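Local coordinates for protein geranyltranstransferase (Stenotrophomonas maltophilia, PDB 7LBJ) that probably joins isoprenyl diphosphate units into longer prenyl diphosphates with the help of magnesium, at residues Gly131-Ala136 with Ala145-Leu150; Leu58-Ser63 with Glu72-Ala77. All blocks are in the same frame, centred on the assembly; numbering follows the deposited sequence.

Contact 1 of 2, residues Gly131-Ala136 with Ala145-Leu150; sequences GLLADA and ACLQTL
Leu133 reaches from the C-terminal end of helix 115-134 to the flank of helix 140-154, where it meets Cys146, Leu147 and Leu150. The two helices are successive in the all-helical prenyl synthase fold, and this contact packs the end of the first on the middle of the second. The backbones come closest at Leu133 and Leu147, whose CA atoms are 6.5 Å apart. With chi1 at -70°, Leu133 CG lies beside its own backbone N, opposite the carbonyl carbon, and the two methyls part from there. CD1 touches Leu150 CD2 at 3.6 Å and lies 3.9 Å from the backbone O of Cys146, while CD2 rests more loosely on Cys146 CB at 4.2 Å. Leu150 takes the other course: its CG is anti to the backbone N (chi1 -173°), and its side chain runs at a slant to that of Leu133. Leu147 meets the same leucine nearer its backbone, with CG 3.7 Å from Leu133 CB, and its CD1 continues to Ala134, 4.0 Å from the CA. Leu147 also packs on Leu147 of the second subunit, and Asp135 accepts hydrogen bonds through OD1 and OD2 from Gln148 and His152 of that subunit, respectively, placing the helix pair at the dimer interface. All five touching residues are buried, and side chain meets side chain through carbon atoms alone. Between these segments cohesion therefore rests on dispersion and the exclusion of water.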
ATOM      1  N   GLY A 131      -2.225   7.462  -2.085  1.00 10.84           N
ATOM      2  CA  GLY A 131      -2.512   8.402  -3.174  1.00 12.46           C
ATOM      3  C   GLY A 131      -3.204   9.666  -2.687  1.00 13.95           C
ATOM      4  O   GLY A 131      -2.872  10.777  -3.113  1.00 13.46           O
ATOM      5  N   LEU A 132      -4.142   9.524  -1.749  1.00 11.70           N
ATOM      6  CA  LEU A 132      -4.829  10.712  -1.247  1.00 12.97           C
ATOM      7  C   LEU A 132      -3.876  11.655  -0.532  1.00 12.84           C
ATOM      8  O   LEU A 132      -4.008  12.881  -0.651  1.00 12.51           O
ATOM      9  CB  LEU A 132      -5.956  10.299  -0.301  1.00 13.76           C
ATOM     10  CG  LEU A 132      -7.176   9.796  -1.038  1.00 16.26           C
ATOM     11  CD1 LEU A 132      -8.085   9.120  -0.012  1.00 17.93           C
ATOM     12  CD2 LEU A 132      -7.879  10.996  -1.659  1.00 15.41           C
ATOM     13  N   LEU A 133      -2.923  11.108   0.233  1.00 14.27           N
ATOM     14  CA  LEU A 133      -1.908  11.953   0.867  1.00 15.16           C
ATOM     15  C   LEU A 133      -1.024  12.609  -0.179  1.00 13.62           C
ATOM     16  O   LEU A 133      -0.724  13.807  -0.094  1.00 14.00           O
ATOM     17  CB  LEU A 133      -1.039  11.148   1.843  1.00 13.39           C
ATOM     18  CG  LEU A 133      -1.661  10.646   3.149  1.00 15.24           C
ATOM     19  CD1 LEU A 133      -0.624   9.846   3.963  1.00 13.84           C
ATOM     20  CD2 LEU A 133      -2.249  11.821   3.950  1.00 11.47           C
ATOM     21  N   ALA A 134      -0.549  11.830  -1.149  1.00 11.34           N
ATOM     22  CA  ALA A 134       0.333  12.416  -2.151  1.00 11.21           C
ATOM     23  C   ALA A 134      -0.380  13.502  -2.954  1.00 14.20           C
ATOM     24  O   ALA A 134       0.270  14.435  -3.446  1.00 13.93           O
ATOM     25  CB  ALA A 134       0.884  11.318  -3.069  1.00 15.32           C
ATOM     26  N   ASP A 135      -1.705  13.407  -3.094  1.00 11.78           N
ATOM     27  CA  ASP A 135      -2.476  14.363  -3.894  1.00 14.05           C
ATOM     28  C   ASP A 135      -3.053  15.490  -3.049  1.00 16.81           C
ATOM     29  O   ASP A 135      -3.767  16.338  -3.591  1.00 15.82           O
ATOM     30  CB  ASP A 135      -3.641  13.653  -4.616  1.00 12.73           C
ATOM     31  CG  ASP A 135      -3.191  12.747  -5.790  1.00 18.82           C
ATOM     32  OD1 ASP A 135      -2.109  12.963  -6.373  1.00 17.31           O
ATOM     33  OD2 ASP A 135      -3.969  11.825  -6.161  1.00 17.87           O
ATOM     34  N   ALA A 136      -2.806  15.496  -1.739  1.00 15.43           N
ATOM     35  CA  ALA A 136      -3.460  16.466  -0.851  1.00 13.02           C
ATOM     36  C   ALA A 136      -3.115  17.917  -1.225  1.00 17.03           C
ATOM     37  O   ALA A 136      -2.024  18.211  -1.718  1.00 16.02           O
ATOM     38  CB  ALA A 136      -3.078  16.201   0.604  1.00 14.99           C
ATOM     39  N   ALA A 145       5.866  14.346   5.006  1.00 13.20           N
ATOM     40  CA  ALA A 145       5.920  13.981   6.420  1.00 16.47           C
ATOM     41  C   ALA A 145       4.740  13.092   6.809  1.00 14.45           C
ATOM     42  O   ALA A 145       4.889  12.162   7.617  1.00 15.27           O
ATOM     43  CB  ALA A 145       5.944  15.240   7.297  1.00 15.93           C
ATOM     44  N   CYS A 146       3.556  13.372   6.254  1.00 11.87           N
ATOM     45  CA  CYS A 146       2.407  12.520   6.536  1.00 14.60           C
ATOM     46  C   CYS A 146       2.585  11.142   5.921  1.00 14.56           C
ATOM     47  O   CYS A 146       2.223  10.136   6.540  1.00 14.91           O
ATOM     48  CB  CYS A 146       1.124  13.177   6.017  1.00 16.42           C
ATOM     49  SG  CYS A 146       0.603  14.538   7.044  1.00 17.35           S
ATOM     50  N   LEU A 147       3.101  11.084   4.686  1.00 13.89           N
ATOM     51  CA  LEU A 147       3.315   9.805   4.017  1.00 13.18           C
ATOM     52  C   LEU A 147       4.362   8.965   4.730  1.00 13.53           C
ATOM     53  O   LEU A 147       4.188   7.751   4.867  1.00 12.68           O
ATOM     54  CB  LEU A 147       3.739  10.015   2.569  1.00 14.23           C
ATOM     55  CG  LEU A 147       2.611  10.365   1.594  1.00 18.61           C
ATOM     56  CD1 LEU A 147       3.114  11.319   0.522  1.00 20.55           C
ATOM     57  CD2 LEU A 147       2.101   9.114   0.945  1.00 18.93           C
ATOM     58  N   GLN A 148       5.461   9.582   5.179  1.00 12.14           N
ATOM     59  CA  GLN A 148       6.429   8.830   5.970  1.00 13.55           C
ATOM     60  C   GLN A 148       5.774   8.268   7.223  1.00 15.25           C
ATOM     61  O   GLN A 148       6.018   7.111   7.614  1.00 12.79           O
ATOM     62  CB  GLN A 148       7.598   9.729   6.370  1.00 16.94           C
ATOM     63  CG  GLN A 148       8.456  10.244   5.231  1.00 17.76           C
ATOM     64  CD  GLN A 148       9.461  11.271   5.712  1.00 25.66           C
ATOM     65  OE1 GLN A 148       9.102  12.240   6.377  1.00 23.81           O
ATOM     66  NE2 GLN A 148      10.718  11.055   5.402  1.00 28.16           N
ATOM     67  N   THR A 149       4.968   9.094   7.892  1.00 12.86           N
ATOM     68  CA  THR A 149       4.322   8.654   9.129  1.00 14.15           C
ATOM     69  C   THR A 149       3.427   7.453   8.865  1.00 13.24           C
ATOM     70  O   THR A 149       3.474   6.449   9.591  1.00 12.73           O
ATOM     71  CB  THR A 149       3.511   9.817   9.733  1.00 14.07           C
ATOM     72  OG1 THR A 149       4.411  10.853  10.143  1.00 16.59           O
ATOM     73  CG2 THR A 149       2.681   9.369  10.951  1.00 12.96           C
ATOM     74  N   LEU A 150       2.585   7.548   7.823  1.00 12.62           N
ATOM     75  CA  LEU A 150       1.613   6.488   7.565  1.00 12.84           C
ATOM     76  C   LEU A 150       2.303   5.204   7.126  1.00 12.82           C
ATOM     77  O   LEU A 150       1.912   4.107   7.550  1.00 10.96           O
ATOM     78  CB  LEU A 150       0.613   6.944   6.495  1.00 11.29           C
ATOM     79  CG  LEU A 150      -0.550   5.975   6.282  1.00 12.77           C
ATOM     80  CD1 LEU A 150      -1.433   5.904   7.547  1.00 13.76           C
ATOM     81  CD2 LEU A 150      -1.374   6.463   5.078  1.00 16.56           C
TER

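Contact 2 of 2, residues Leu58-Ser63 with Glu72-Ala77; sequences LLVYAS and ESLDAA
In the all-helical prenyl synthase fold, consecutive helices 55-65 and 75-92 form a helical hairpin, and this contact joins the first to the start of the second. CA atoms are nearest at Tyr61 and Leu74, 6.3 Å apart, and next at Val60 and Ala77. Val60 CG1, anti to its backbone N at chi1 173°, sits 3.8 Å from Ala77 CB and equally near Leu74 O, whereas CG2 faces Ala77 O. Leu74 lies alongside Tyr61, the two side chains running in opposite senses: its CB is 3.8 Å from ring atom CD1, and its CD2 turns to Val60, 4.1 Å from CG1. Tyr61 also stacks on Trp18 of helix 11-29, so a third helix joins the hairpin. The phenol ends at Asp75, whose carboxylate plane stands 79° from the ring. Arg21 of helix 11-29 forms a salt bridge with the same carboxylate oxygen, an arrangement that would probably help keep this buried aspartate ionised. Tyr61 OH donates to Asp75 OD1 over 2.7 Å, with the oxygen in the ring plane at its edge and using its anti lone pair, away from OD2.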
ATOM      1  N   LEU A  58     -11.356  10.581  13.538  1.00 12.56           N
ATOM      2  CA  LEU A  58     -11.652  11.497  14.637  0.53 14.35           C
ATOM      3  C   LEU A  58     -10.377  11.938  15.341  1.00 13.87           C
ATOM      4  O   LEU A  58     -10.234  13.105  15.725  1.00 14.19           O
ATOM      5  CB  LEU A  58     -12.608  10.842  15.631  0.53 15.11           C
ATOM      6  CG  LEU A  58     -14.057  10.688  15.177  0.53 16.50           C
ATOM      7  CD1 LEU A  58     -14.859  10.002  16.253  0.53 16.21           C
ATOM      8  CD2 LEU A  58     -14.639  12.055  14.858  0.53 16.62           C
ATOM      9  N   LEU A  59      -9.431  11.023  15.510  1.00 11.58           N
ATOM     10  CA  LEU A  59      -8.165  11.407  16.120  1.00 12.35           C
ATOM     11  C   LEU A  59      -7.416  12.424  15.260  1.00 13.94           C
ATOM     12  O   LEU A  59      -6.804  13.354  15.793  1.00 12.60           O
ATOM     13  CB  LEU A  59      -7.301  10.174  16.364  1.00 16.45           C
ATOM     14  CG  LEU A  59      -7.750   9.268  17.520  1.00 14.10           C
ATOM     15  CD1 LEU A  59      -7.110   7.890  17.347  1.00 17.32           C
ATOM     16  CD2 LEU A  59      -7.350   9.873  18.890  1.00 16.41           C
ATOM     17  N   VAL A  60      -7.427  12.255  13.929  1.00 12.31           N
ATOM     18  CA  VAL A  60      -6.783  13.244  13.059  1.00 11.13           C
ATOM     19  C   VAL A  60      -7.438  14.609  13.235  1.00 14.76           C
ATOM     20  O   VAL A  60      -6.766  15.629  13.437  1.00 14.42           O
ATOM     21  CB  VAL A  60      -6.837  12.791  11.582  1.00 11.99           C
ATOM     22  CG1 VAL A  60      -6.326  13.911  10.666  1.00 11.56           C
ATOM     23  CG2 VAL A  60      -6.002  11.509  11.375  1.00 11.61           C
ATOM     24  N   TYR A  61      -8.766  14.655  13.142  1.00 12.46           N
ATOM     25  CA  TYR A  61      -9.445  15.938  13.259  1.00 13.61           C
ATOM     26  C   TYR A  61      -9.250  16.542  14.648  1.00 15.14           C
ATOM     27  O   TYR A  61      -9.034  17.753  14.779  1.00 15.14           O
ATOM     28  CB  TYR A  61     -10.926  15.768  12.966  1.00 14.08           C
ATOM     29  CG  TYR A  61     -11.288  15.493  11.516  1.00 14.43           C
ATOM     30  CD1 TYR A  61     -10.959  16.401  10.502  1.00 15.57           C
ATOM     31  CD2 TYR A  61     -12.020  14.356  11.174  1.00 15.01           C
ATOM     32  CE1 TYR A  61     -11.342  16.161   9.160  1.00 16.28           C
ATOM     33  CE2 TYR A  61     -12.419  14.111   9.833  1.00 15.33           C
ATOM     34  CZ  TYR A  61     -12.070  15.008   8.845  1.00 17.93           C
ATOM     35  OH  TYR A  61     -12.467  14.760   7.545  1.00 14.13           O
ATOM     36  N   ALA A  62      -9.347  15.715  15.693  1.00 13.22           N
ATOM     37  CA  ALA A  62      -9.279  16.225  17.063  1.00 16.98           C
ATOM     38  C   ALA A  62      -7.881  16.730  17.373  1.00 15.31           C
ATOM     39  O   ALA A  62      -7.710  17.718  18.099  1.00 15.84           O
ATOM     40  CB  ALA A  62      -9.674  15.136  18.067  1.00 15.24           C
ATOM     41  N   SER A  63      -6.869  16.056  16.836  1.00 14.35           N
ATOM     42  CA  SER A  63      -5.495  16.518  17.002  0.56 15.04           C
ATOM     43  C   SER A  63      -5.279  17.830  16.260  1.00 15.45           C
ATOM     44  O   SER A  63      -4.696  18.776  16.803  1.00 16.11           O
ATOM     45  CB  SER A  63      -4.526  15.440  16.511  0.56 13.39           C
ATOM     46  OG  SER A  63      -3.173  15.798  16.735  0.56 14.36           O
ATOM     47  N   GLU A  72     -10.488  21.158   6.163  1.00 22.48           N
ATOM     48  CA  GLU A  72     -10.027  20.965   4.791  1.00 24.75           C
ATOM     49  C   GLU A  72      -8.558  20.583   4.742  1.00 25.67           C
ATOM     50  O   GLU A  72      -8.131  19.883   3.813  1.00 25.04           O
ATOM     51  CB  GLU A  72     -10.253  22.230   3.961  1.00 31.58           C
ATOM     52  CG  GLU A  72     -11.708  22.523   3.668  1.00 37.40           C
ATOM     53  CD  GLU A  72     -12.363  23.338   4.764  1.00 41.42           C
ATOM     54  OE1 GLU A  72     -11.678  23.673   5.755  1.00 32.38           O
ATOM     55  OE2 GLU A  72     -13.569  23.655   4.626  1.00 53.69           O
ATOM     56  N   SER A  73      -7.772  21.041   5.720  1.00 23.57           N
ATOM     57  CA  SER A  73      -6.356  20.695   5.826  1.00 22.41           C
ATOM     58  C   SER A  73      -6.141  19.305   6.382  1.00 22.36           C
ATOM     59  O   SER A  73      -5.000  18.833   6.401  1.00 18.20           O
ATOM     60  CB  SER A  73      -5.620  21.677   6.743  1.00 24.08           C
ATOM     61  OG  SER A  73      -5.572  22.983   6.205  1.00 27.89           O
ATOM     62  N   LEU A  74      -7.196  18.664   6.873  1.00 16.06           N
ATOM     63  CA  LEU A  74      -7.084  17.401   7.571  1.00 17.69           C
ATOM     64  C   LEU A  74      -7.742  16.243   6.837  1.00 14.81           C
ATOM     65  O   LEU A  74      -7.491  15.088   7.202  1.00 14.92           O
ATOM     66  CB  LEU A  74      -7.702  17.550   8.981  1.00 16.19           C
ATOM     67  CG  LEU A  74      -6.954  18.552   9.883  1.00 16.06           C
ATOM     68  CD1 LEU A  74      -7.829  19.039  11.020  1.00 20.10           C
ATOM     69  CD2 LEU A  74      -5.664  17.912  10.460  1.00 16.04           C
ATOM     70  N   ASP A  75      -8.577  16.523   5.825  1.00 14.96           N
ATOM     71  CA  ASP A  75      -9.406  15.491   5.202  1.00 14.59           C
ATOM     72  C   ASP A  75      -8.569  14.352   4.626  1.00 16.06           C
ATOM     73  O   ASP A  75      -8.910  13.175   4.803  1.00 14.74           O
ATOM     74  CB  ASP A  75     -10.286  16.090   4.096  1.00 17.79           C
ATOM     75  CG  ASP A  75     -11.430  16.960   4.630  1.00 21.09           C
ATOM     76  OD1 ASP A  75     -11.978  16.677   5.718  1.00 21.17           O
ATOM     77  OD2 ASP A  75     -11.796  17.938   3.938  1.00 19.56           O
ATOM     78  N   ALA A  76      -7.494  14.674   3.891  1.00 16.59           N
ATOM     79  CA  ALA A  76      -6.682  13.612   3.295  1.00 17.05           C
ATOM     80  C   ALA A  76      -6.053  12.741   4.372  1.00 14.36           C
ATOM     81  O   ALA A  76      -6.031  11.508   4.260  1.00 15.45           O
ATOM     82  CB  ALA A  76      -5.584  14.195   2.390  1.00 13.85           C
ATOM     83  N   ALA A  77      -5.500  13.366   5.414  1.00 13.56           N
ATOM     84  CA  ALA A  77      -4.905  12.570   6.483  1.00 13.07           C
ATOM     85  C   ALA A  77      -5.959  11.712   7.155  1.00 13.22           C
ATOM     86  O   ALA A  77      -5.713  10.534   7.447  1.00 13.18           O
ATOM     87  CB  ALA A  77      -4.220  13.463   7.520  1.00 16.40           C
TER

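How the contacts relate
Contact 2 closes before contact 1 opens along the chain, and their centres lie 13 Å apart. Contact 2 joins helices 55-65 and 75-92; contact 1 joins helices 115-134 and 140-154. Helix 75-92 bridges them: its first turn, part of contact 2, packs against the end of helix 115-134 and the turn that follows it, with Ala76 CB 3.7 Å from Ala136 CB and Leu133 CD2 3.7 Å from Ala77 CA. Helix 176-201 touches side chains of both. The contacts are thus neighbouring parts of one helical bundle. Contact 1 also faces the second subunit, whereas no other chain touches contact 2, so of the two, only contact 1 takes part in the dimer interface.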